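Aspartate semialdehyde dehydrogenase (Francisella tularensis subsp. tularensis, PDB 4WOJ) probably catalyses the NADPH-dependent reductive dephosphorylation of L-aspartyl-4-phosphate to L-aspartate-semialdehyde, the second step from aspartate toward threonine and methionine. Local coordinates at residues G174-Q179 against Q217-Q222; S186-I191 against R206-D211; D118-D123 against G152-D157. One frame throughout, in Å; residues are numbered along the deposited sequence.

In the fold
Along the chain, interaction 3 comes first: 118-123, at the start of helix 118-130 in the Rossmann-type NAD-binding half, meets 152-157, the end of helix 151-154 and the turn before strand 159-167 of the mixed sheet. That loop closes before the next one opens. Interaction 1 then joins the start of helix 175-191 to the loop at 217-222, and nested within it interaction 2 packs the end of the same helix on 206-211 of helix 198-209. The nested pair meets where Gln217 NE2 probably donates to Ser209 O, and both border the second subunit. Interaction 3 lies on the opposite side of the chain's centre, its centre about 35 Å from that of interaction 1.

Interaction 1: G174-Q179 against Q217-Q222; sequences GAAAMQ and QQKTVQ
Lys219 lays the root of its side chain against the backbone of Ala177, CB 4.2 Å from Ala177 CA, where a loop of the dimerisation domain packs on the first turns of helix 175-191. Alanine suits this helix face because a single methyl lets the loop come close: the CA atoms of Ala177 and Lys219 are only 5.4 Å apart. The lysine does not run straight. Its CG stands beside the backbone N and anti to the carbonyl carbon (chi1 -55°), and the chain bends at chi2 (-72°) and again at chi4 (42°), the last bend bringing NZ toward Ala176. There the ammonium end passes the neighbouring methyl, NZ 4.2 Å from Ala176 CB, with no hydrogen bond across the segments; a long amphipathic side chain can line an exposed helix edge in this way. Glu180, one turn along the helix, helps hold the loop: its carboxylate receives the backbone N-H of both Lys219 and Thr220. Ala177, about 11 Å from the side chain of His276, the predicted proton acceptor, touches Ile170 as well. Threonine serves both polar and apolar needs on the buried side: OG1 is hydrogen-bonded to Gln184 NE2, while its methyl CG2 faces the helix, 4.4 Å from Ala177 O.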
loop_
_atom_site.group_PDB
_atom_site.type_symbol
_atom_site.label_atom_id
_atom_site.label_comp_id
_atom_site.label_asym_id
_atom_site.label_seq_id
_atom_site.Cartn_x
_atom_site.Cartn_y
_atom_site.Cartn_z
ATOM N N GLY B 174 9.361 -13.914 -7.588
ATOM C CA GLY B 174 9.534 -14.987 -8.581
ATOM C C GLY B 174 8.239 -15.453 -9.239
ATOM O O GLY B 174 7.149 -15.104 -8.787
ATOM N N ALA B 175 8.363 -16.286 -10.277
ATOM C CA ALA B 175 7.223 -16.733 -11.122
ATOM C C ALA B 175 6.227 -17.711 -10.490
ATOM O O ALA B 175 5.071 -17.778 -10.892
ATOM C CB ALA B 175 7.766 -17.326 -12.406
ATOM N N ALA B 176 6.668 -18.500 -9.524
ATOM C CA ALA B 176 5.738 -19.430 -8.851
ATOM C C ALA B 176 4.900 -18.661 -7.820
ATOM O O ALA B 176 3.711 -18.949 -7.616
ATOM C CB ALA B 176 6.481 -20.608 -8.213
ATOM N N ALA B 177 5.509 -17.666 -7.178
ATOM C CA ALA B 177 4.762 -16.807 -6.224
ATOM C C ALA B 177 3.602 -16.101 -6.943
ATOM O O ALA B 177 2.494 -16.025 -6.419
ATOM C CB ALA B 177 5.674 -15.795 -5.580
ATOM N N MET B 178 3.874 -15.621 -8.156
ATOM C CA MET B 178 2.877 -14.937 -8.979
ATOM C C MET B 178 1.780 -15.877 -9.387
ATOM O O MET B 178 0.595 -15.560 -9.327
ATOM C CB MET B 178 3.519 -14.381 -10.235
ATOM C CG MET B 178 2.621 -13.413 -11.000
ATOM S SD MET B 178 3.684 -12.541 -12.172
ATOM C CE MET B 178 2.778 -11.137 -12.732
ATOM N N GLN B 179 2.199 -17.039 -9.838
ATOM C CA GLN B 179 1.256 -18.099 -10.181
ATOM C C GLN B 179 0.383 -18.394 -8.981
ATOM O O GLN B 179 -0.835 -18.465 -9.093
ATOM C CB GLN B 179 2.008 -19.356 -10.610
ATOM C CG GLN B 179 2.316 -19.383 -12.089
ATOM C CD GLN B 179 3.503 -20.259 -12.446
ATOM O OE1 GLN B 179 3.980 -21.059 -11.645
ATOM N NE2 GLN B 179 3.991 -20.099 -13.665
ATOM N N GLN B 217 -0.791 -21.445 -0.177
ATOM C CA GLN B 217 -0.185 -20.249 0.365
ATOM C C GLN B 217 1.223 -20.461 0.894
ATOM O O GLN B 217 1.719 -19.658 1.664
ATOM C CB GLN B 217 -1.057 -19.699 1.481
ATOM C CG GLN B 217 -1.628 -20.737 2.421
ATOM C CD GLN B 217 -2.786 -20.183 3.230
ATOM O OE1 GLN B 217 -2.566 -19.589 4.289
ATOM N NE2 GLN B 217 -4.023 -20.368 2.731
ATOM N N GLN B 218 1.876 -21.529 0.489
ATOM C CA GLN B 218 3.220 -21.791 0.989
ATOM C C GLN B 218 4.216 -20.785 0.433
ATOM O O GLN B 218 5.121 -20.330 1.152
ATOM C CB GLN B 218 3.706 -23.202 0.649
ATOM C CG GLN B 218 2.871 -24.369 1.179
ATOM C CD GLN B 218 2.090 -24.070 2.457
ATOM O OE1 GLN B 218 0.841 -24.051 2.468
ATOM N NE2 GLN B 218 2.816 -23.834 3.538
ATOM N N LYS B 219 4.040 -20.438 -0.837
ATOM C CA LYS B 219 4.946 -19.512 -1.515
ATOM C C LYS B 219 4.837 -18.093 -0.972
ATOM O O LYS B 219 5.829 -17.409 -0.867
ATOM C CB LYS B 219 4.675 -19.485 -3.020
ATOM C CG LYS B 219 4.729 -20.841 -3.703
ATOM C CD LYS B 219 6.154 -21.367 -3.821
ATOM C CE LYS B 219 6.182 -22.844 -4.172
ATOM N NZ LYS B 219 5.162 -23.203 -5.208
ATOM N N THR B 220 3.618 -17.643 -0.687
ATOM C CA THR B 220 3.377 -16.326 -0.105
ATOM C C THR B 220 3.207 -16.439 1.378
ATOM O O THR B 220 2.961 -15.419 2.041
ATOM C CB THR B 220 2.110 -15.632 -0.662
ATOM O OG1 THR B 220 0.973 -16.453 -0.437
ATOM C CG2 THR B 220 2.230 -15.378 -2.111
ATOM N N VAL B 221 3.317 -17.662 1.903
ATOM C CA VAL B 221 3.266 -17.915 3.348
ATOM C C VAL B 221 1.858 -17.758 3.919
ATOM O O VAL B 221 1.392 -18.617 4.678
ATOM C CB VAL B 221 4.256 -17.009 4.104
ATOM C CG1 VAL B 221 4.443 -17.510 5.531
ATOM C CG2 VAL B 221 5.594 -16.977 3.398
ATOM N N GLN B 222 1.196 -16.649 3.553
ATOM C CA GLN B 222 -0.244 -16.457 3.776
ATOM C C GLN B 222 -0.876 -16.076 2.467
ATOM O O GLN B 222 -0.205 -15.747 1.518
ATOM C CB GLN B 222 -0.514 -15.370 4.808
ATOM C CG GLN B 222 0.219 -15.551 6.141
ATOM C CD GLN B 222 -0.424 -16.580 7.077
ATOM O OE1 GLN B 222 -1.510 -17.122 6.817
ATOM N NE2 GLN B 222 0.256 -16.850 8.179
#

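Interaction 2: S186-I191 against R206-D211; sequences SLLSKI and RELSKD
The flat group in this contact is the peptide joining Leu208 to Ser209: Leu188 CD2 lies over one face of it, 4.2 Å from Ser209 N, while Asp211 N, hydrogen-bonded to Leu208 O, lies toward the other face. This is apolar helix-helix packing between 175-191 and 198-209, consecutive helices of the dimerisation domain. Branched aliphatic residues suit it, since their methyls fill the gap between backbones without needing polar partners. Leu208 contributes the largest share. With CG anti to the backbone N (chi1 -170°), its CD2 reaches across to two residues of the other helix. Leu188 and Leu208 run alongside each other, pointing opposite ways, their CD2 atoms 4.0 Å apart. Ile191 reaches toward Leu208 end on, but the model sets the two too close for their exact spacing to carry weight. The second subunit is close by: Ser189 OG pairs with Ser189 OG of the second subunit, and Ser209 OG lies within hydrogen-bonding reach of both Arg206 O and Gln321 OE1 of that subunit, its proton not settled between them. On 206-211 itself, Lys210 NZ makes a 2.9 Å salt bridge with Glu207 OE2, approaching from above the carboxylate, 45° out of its plane.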
loop_
_atom_site.group_PDB
_atom_site.type_symbol
_atom_site.label_atom_id
_atom_site.label_comp_id
_atom_site.label_asym_id
_atom_site.label_seq_id
_atom_site.Cartn_x
_atom_site.Cartn_y
_atom_site.Cartn_z
ATOM N N SER B 186 -8.139 -17.012 -8.145
ATOM C CA SER B 186 -9.010 -17.819 -8.992
ATOM C C SER B 186 -9.951 -18.640 -8.152
ATOM O O SER B 186 -11.167 -18.580 -8.330
ATOM C CB SER B 186 -8.196 -18.736 -9.892
ATOM O OG SER B 186 -9.033 -19.753 -10.438
ATOM N N LEU B 187 -9.376 -19.383 -7.217
ATOM C CA LEU B 187 -10.157 -20.248 -6.321
ATOM C C LEU B 187 -11.175 -19.499 -5.464
ATOM O O LEU B 187 -12.351 -19.886 -5.404
ATOM C CB LEU B 187 -9.226 -21.030 -5.410
ATOM C CG LEU B 187 -8.261 -21.986 -6.131
ATOM C CD1 LEU B 187 -7.203 -22.501 -5.165
ATOM C CD2 LEU B 187 -9.030 -23.145 -6.769
ATOM N N LEU B 188 -10.726 -18.417 -4.832
ATOM C CA LEU B 188 -11.617 -17.560 -4.073
ATOM C C LEU B 188 -12.727 -17.013 -4.931
ATOM O O LEU B 188 -13.844 -16.838 -4.456
ATOM C CB LEU B 188 -10.880 -16.366 -3.487
ATOM C CG LEU B 188 -9.707 -16.678 -2.610
ATOM C CD1 LEU B 188 -9.038 -15.372 -2.228
ATOM C CD2 LEU B 188 -10.181 -17.404 -1.389
ATOM N N SER B 189 -12.423 -16.703 -6.182
ATOM C CA SER B 189 -13.456 -16.201 -7.100
ATOM C C SER B 189 -14.512 -17.248 -7.395
ATOM O O SER B 189 -15.673 -16.908 -7.615
ATOM C CB SER B 189 -12.870 -15.723 -8.435
ATOM O OG SER B 189 -11.837 -14.771 -8.251
ATOM N N LYS B 190 -14.108 -18.513 -7.430
ATOM C CA LYS B 190 -15.063 -19.594 -7.724
ATOM C C LYS B 190 -16.047 -19.745 -6.593
ATOM O O LYS B 190 -17.256 -19.701 -6.821
ATOM C CB LYS B 190 -14.371 -20.929 -7.991
ATOM C CG LYS B 190 -13.970 -21.060 -9.445
ATOM C CD LYS B 190 -12.920 -22.130 -9.661
ATOM C CE LYS B 190 -12.536 -22.178 -11.136
ATOM N NZ LYS B 190 -11.117 -22.578 -11.311
ATOM N N ILE B 191 -15.535 -19.878 -5.373
ATOM C CA ILE B 191 -16.426 -20.013 -4.229
ATOM C C ILE B 191 -17.347 -18.803 -4.042
ATOM O O ILE B 191 -18.428 -18.949 -3.515
ATOM C CB ILE B 191 -15.713 -20.362 -2.921
ATOM C CG1 ILE B 191 -16.791 -20.658 -1.876
ATOM C CG2 ILE B 191 -14.841 -19.202 -2.449
ATOM C CD1 ILE B 191 -16.351 -21.363 -0.603
ATOM N N ARG B 206 -12.797 -14.566 3.392
ATOM C CA ARG B 206 -11.847 -14.395 4.474
ATOM C C ARG B 206 -11.513 -15.727 5.146
ATOM O O ARG B 206 -10.340 -16.069 5.281
ATOM C CB ARG B 206 -12.340 -13.390 5.502
ATOM C CG ARG B 206 -11.274 -13.099 6.547
ATOM C CD ARG B 206 -11.626 -11.893 7.383
ATOM N NE ARG B 206 -12.425 -12.288 8.542
ATOM C CZ ARG B 206 -13.682 -11.928 8.774
ATOM N NH1 ARG B 206 -14.329 -11.132 7.957
ATOM N NH2 ARG B 206 -14.292 -12.358 9.864
ATOM N N GLU B 207 -12.531 -16.488 5.534
ATOM C CA GLU B 207 -12.287 -17.782 6.185
ATOM C C GLU B 207 -11.630 -18.777 5.230
ATOM O O GLU B 207 -10.722 -19.506 5.635
ATOM C CB GLU B 207 -13.571 -18.374 6.782
ATOM C CG GLU B 207 -14.125 -17.589 7.968
ATOM C CD GLU B 207 -13.081 -17.367 9.077
ATOM O OE1 GLU B 207 -12.390 -18.345 9.477
ATOM O OE2 GLU B 207 -12.938 -16.209 9.549
ATOM N N LEU B 208 -12.062 -18.799 3.976
ATOM C CA LEU B 208 -11.445 -19.708 2.981
ATOM C C LEU B 208 -9.953 -19.364 2.789
ATOM O O LEU B 208 -9.094 -20.269 2.719
ATOM C CB LEU B 208 -12.187 -19.667 1.647
ATOM C CG LEU B 208 -11.795 -20.753 0.604
ATOM C CD1 LEU B 208 -12.024 -22.171 1.122
ATOM C CD2 LEU B 208 -12.563 -20.591 -0.706
ATOM N N SER B 209 -9.647 -18.065 2.731
ATOM C CA SER B 209 -8.269 -17.627 2.463
ATOM C C SER B 209 -7.284 -18.220 3.474
ATOM O O SER B 209 -6.115 -18.490 3.143
ATOM C CB SER B 209 -8.163 -16.094 2.451
ATOM O OG SER B 209 -8.089 -15.555 3.749
ATOM N N LYS B 210 -7.766 -18.409 4.700
ATOM C CA LYS B 210 -6.954 -18.955 5.804
ATOM C C LYS B 210 -6.709 -20.458 5.801
ATOM O O LYS B 210 -5.852 -20.919 6.546
ATOM C CB LYS B 210 -7.581 -18.597 7.138
ATOM C CG LYS B 210 -7.277 -17.170 7.539
ATOM C CD LYS B 210 -7.990 -16.758 8.823
ATOM C CE LYS B 210 -9.093 -15.788 8.471
ATOM N NZ LYS B 210 -10.088 -15.605 9.558
ATOM N N ASP B 211 -7.461 -21.215 5.013
ATOM C CA ASP B 211 -7.247 -22.679 4.914
ATOM C C ASP B 211 -6.158 -23.072 3.910
ATOM O O ASP B 211 -6.384 -23.077 2.694
ATOM C CB ASP B 211 -8.548 -23.400 4.510
ATOM C CG ASP B 211 -8.516 -24.893 4.838
ATOM O OD1 ASP B 211 -7.450 -25.426 5.263
ATOM O OD2 ASP B 211 -9.571 -25.541 4.671
#

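Interaction 3: D118-D123 against G152-D157; sequences DPLNHD and GLLKED
Leu120 overlaps the aliphatic part of Lys155, its CD2 4.0 Å from Lys155 CG, and the leucine fork lies at a slant over the lysine chain. The other methyl of Leu120 turns to Leu154, with a looser CD1-to-CD1 approach of 4.5 Å. The contact thus joins the beginning of helix 118-130, on the Rossmann-type NAD-binding side, to the C-terminal end of the short helix 151-154. Leucine suits position 120 because its fork can serve two neighbours at once. Leucine at 154, buried, points toward the other segment and also packs on Val159 in strand 159-167, whereas lysine at 155 can lend its methylenes to the leucine while its ammonium end reaches polar partners. Extended beyond CG, the lysine stretches toward Pro119, its CE coming 3.9 Å from Pro119 O. A water completes the link, donating to Pro119 O at 3.1 Å. The same water accepts from Lys155 NZ at 3.2 Å. NZ is also hydrogen-bonded to Gly300 O. The ring of Pro119, meanwhile, rests on Trp355 and Leu148. Asp157, with positive phi, is the C-prime residue of a Schellman motif: its N-H returns to Leu154 O at 2.8 Å and that of Leu158 to Leu153 O, which ends the helix. Across the two segments no direct hydrogen bond forms, and polar contact passes through the one water. The chemistry therefore implies an attachment resting on dispersion between methyls and methylenes, with the ammonium group shared between a water and a carbonyl oxygen.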
loop_
_atom_site.group_PDB
_atom_site.type_symbol
_atom_site.label_atom_id
_atom_site.label_comp_id
_atom_site.label_asym_id
_atom_site.label_seq_id
_atom_site.Cartn_x
_atom_site.Cartn_y
_atom_site.Cartn_z
ATOM N N ASP B 118 22.970 3.362 -14.112
ATOM C CA ASP B 118 23.827 4.274 -14.861
ATOM C C ASP B 118 23.238 5.674 -15.101
ATOM O O ASP B 118 23.995 6.604 -15.289
ATOM C CB ASP B 118 24.241 3.664 -16.195
ATOM C CG ASP B 118 23.077 3.577 -17.165
ATOM O OD1 ASP B 118 22.320 2.583 -17.084
ATOM O OD2 ASP B 118 22.896 4.511 -17.966
ATOM N N PRO B 119 21.905 5.836 -15.083
ATOM C CA PRO B 119 21.445 7.233 -15.115
ATOM C C PRO B 119 21.853 8.024 -13.864
ATOM O O PRO B 119 21.646 9.233 -13.803
ATOM C CB PRO B 119 19.923 7.092 -15.189
ATOM C CG PRO B 119 19.717 5.764 -15.793
ATOM C CD PRO B 119 20.768 4.913 -15.148
ATOM N N LEU B 120 22.389 7.341 -12.858
ATOM C CA LEU B 120 22.874 8.033 -11.636
ATOM C C LEU B 120 24.373 7.892 -11.371
ATOM O O LEU B 120 24.977 8.778 -10.796
ATOM C CB LEU B 120 22.059 7.570 -10.416
ATOM C CG LEU B 120 20.747 8.339 -10.196
ATOM C CD1 LEU B 120 19.942 7.696 -9.094
ATOM C CD2 LEU B 120 21.037 9.789 -9.835
ATOM N N ASN B 121 24.976 6.783 -11.776
ATOM C CA ASN B 121 26.370 6.535 -11.440
ATOM C C ASN B 121 27.120 5.979 -12.610
ATOM O O ASN B 121 28.017 5.159 -12.450
ATOM C CB ASN B 121 26.491 5.549 -10.288
ATOM C CG ASN B 121 26.005 4.160 -10.658
ATOM O OD1 ASN B 121 25.305 3.978 -11.646
ATOM N ND2 ASN B 121 26.374 3.179 -9.865
ATOM N N HIS B 122 26.769 6.414 -13.804
ATOM C CA HIS B 122 27.524 6.004 -14.960
ATOM C C HIS B 122 29.037 6.317 -14.822
ATOM O O HIS B 122 29.897 5.443 -15.078
ATOM C CB HIS B 122 26.996 6.727 -16.164
ATOM C CG HIS B 122 27.391 6.101 -17.453
ATOM N ND1 HIS B 122 26.560 6.095 -18.551
ATOM C CD2 HIS B 122 28.525 5.467 -17.834
ATOM C CE1 HIS B 122 27.173 5.502 -19.560
ATOM N NE2 HIS B 122 28.371 5.122 -19.155
ATOM N N ASP B 123 29.352 7.547 -14.417
ATOM C CA ASP B 123 30.776 7.965 -14.256
ATOM C C ASP B 123 31.603 7.018 -13.383
ATOM O O ASP B 123 32.803 6.845 -13.574
ATOM C CB ASP B 123 30.914 9.399 -13.763
ATOM C CG ASP B 123 29.898 9.787 -12.672
ATOM O OD1 ASP B 123 29.345 8.942 -11.927
ATOM O OD2 ASP B 123 29.643 11.005 -12.583
ATOM N N GLY B 152 16.466 13.771 -9.957
ATOM C CA GLY B 152 16.752 15.160 -10.255
ATOM C C GLY B 152 17.001 15.963 -8.999
ATOM O O GLY B 152 17.609 16.996 -9.060
ATOM N N LEU B 153 16.501 15.482 -7.876
ATOM C CA LEU B 153 16.848 16.013 -6.564
ATOM C C LEU B 153 18.166 15.403 -6.017
ATOM O O LEU B 153 18.972 16.094 -5.374
ATOM C CB LEU B 153 15.676 15.790 -5.607
ATOM C CG LEU B 153 14.366 16.499 -5.999
ATOM C CD1 LEU B 153 13.190 15.962 -5.213
ATOM C CD2 LEU B 153 14.449 17.993 -5.770
ATOM N N LEU B 154 18.414 14.130 -6.311
ATOM C CA LEU B 154 19.592 13.456 -5.755
ATOM C C LEU B 154 20.879 13.953 -6.398
ATOM O O LEU B 154 21.880 14.179 -5.717
ATOM C CB LEU B 154 19.496 11.962 -5.911
ATOM C CG LEU B 154 18.278 11.346 -5.233
ATOM C CD1 LEU B 154 17.905 10.034 -5.894
ATOM C CD2 LEU B 154 18.529 11.148 -3.757
ATOM N N LYS B 155 20.835 14.167 -7.703
ATOM C CA LYS B 155 21.973 14.701 -8.440
ATOM C C LYS B 155 22.415 16.048 -7.869
ATOM O O LYS B 155 23.586 16.331 -7.794
ATOM C CB LYS B 155 21.598 14.913 -9.895
ATOM C CG LYS B 155 21.367 13.653 -10.703
ATOM C CD LYS B 155 20.709 14.036 -12.029
ATOM C CE LYS B 155 20.745 12.897 -13.033
ATOM N NZ LYS B 155 20.560 13.426 -14.418
ATOM N N GLU B 156 21.469 16.893 -7.511
ATOM C CA GLU B 156 21.813 18.174 -6.893
ATOM C C GLU B 156 22.100 18.063 -5.401
ATOM O O GLU B 156 22.191 19.061 -4.735
ATOM C CB GLU B 156 20.707 19.174 -7.115
ATOM C CG GLU B 156 20.439 19.397 -8.592
ATOM C CD GLU B 156 19.789 20.712 -8.841
ATOM O OE1 GLU B 156 19.906 21.629 -7.985
ATOM O OE2 GLU B 156 19.169 20.805 -9.895
ATOM N N ASP B 157 22.252 16.848 -4.896
ATOM C CA ASP B 157 22.424 16.608 -3.481
ATOM C C ASP B 157 21.452 17.416 -2.628
ATOM O O ASP B 157 21.847 17.989 -1.598
ATOM C CB ASP B 157 23.861 16.907 -3.055
ATOM C CG ASP B 157 24.213 16.261 -1.733
ATOM O OD1 ASP B 157 23.573 15.234 -1.360
ATOM O OD2 ASP B 157 25.133 16.779 -1.055
HETATM O O HOH W 1 20.299 10.718 -16.140
#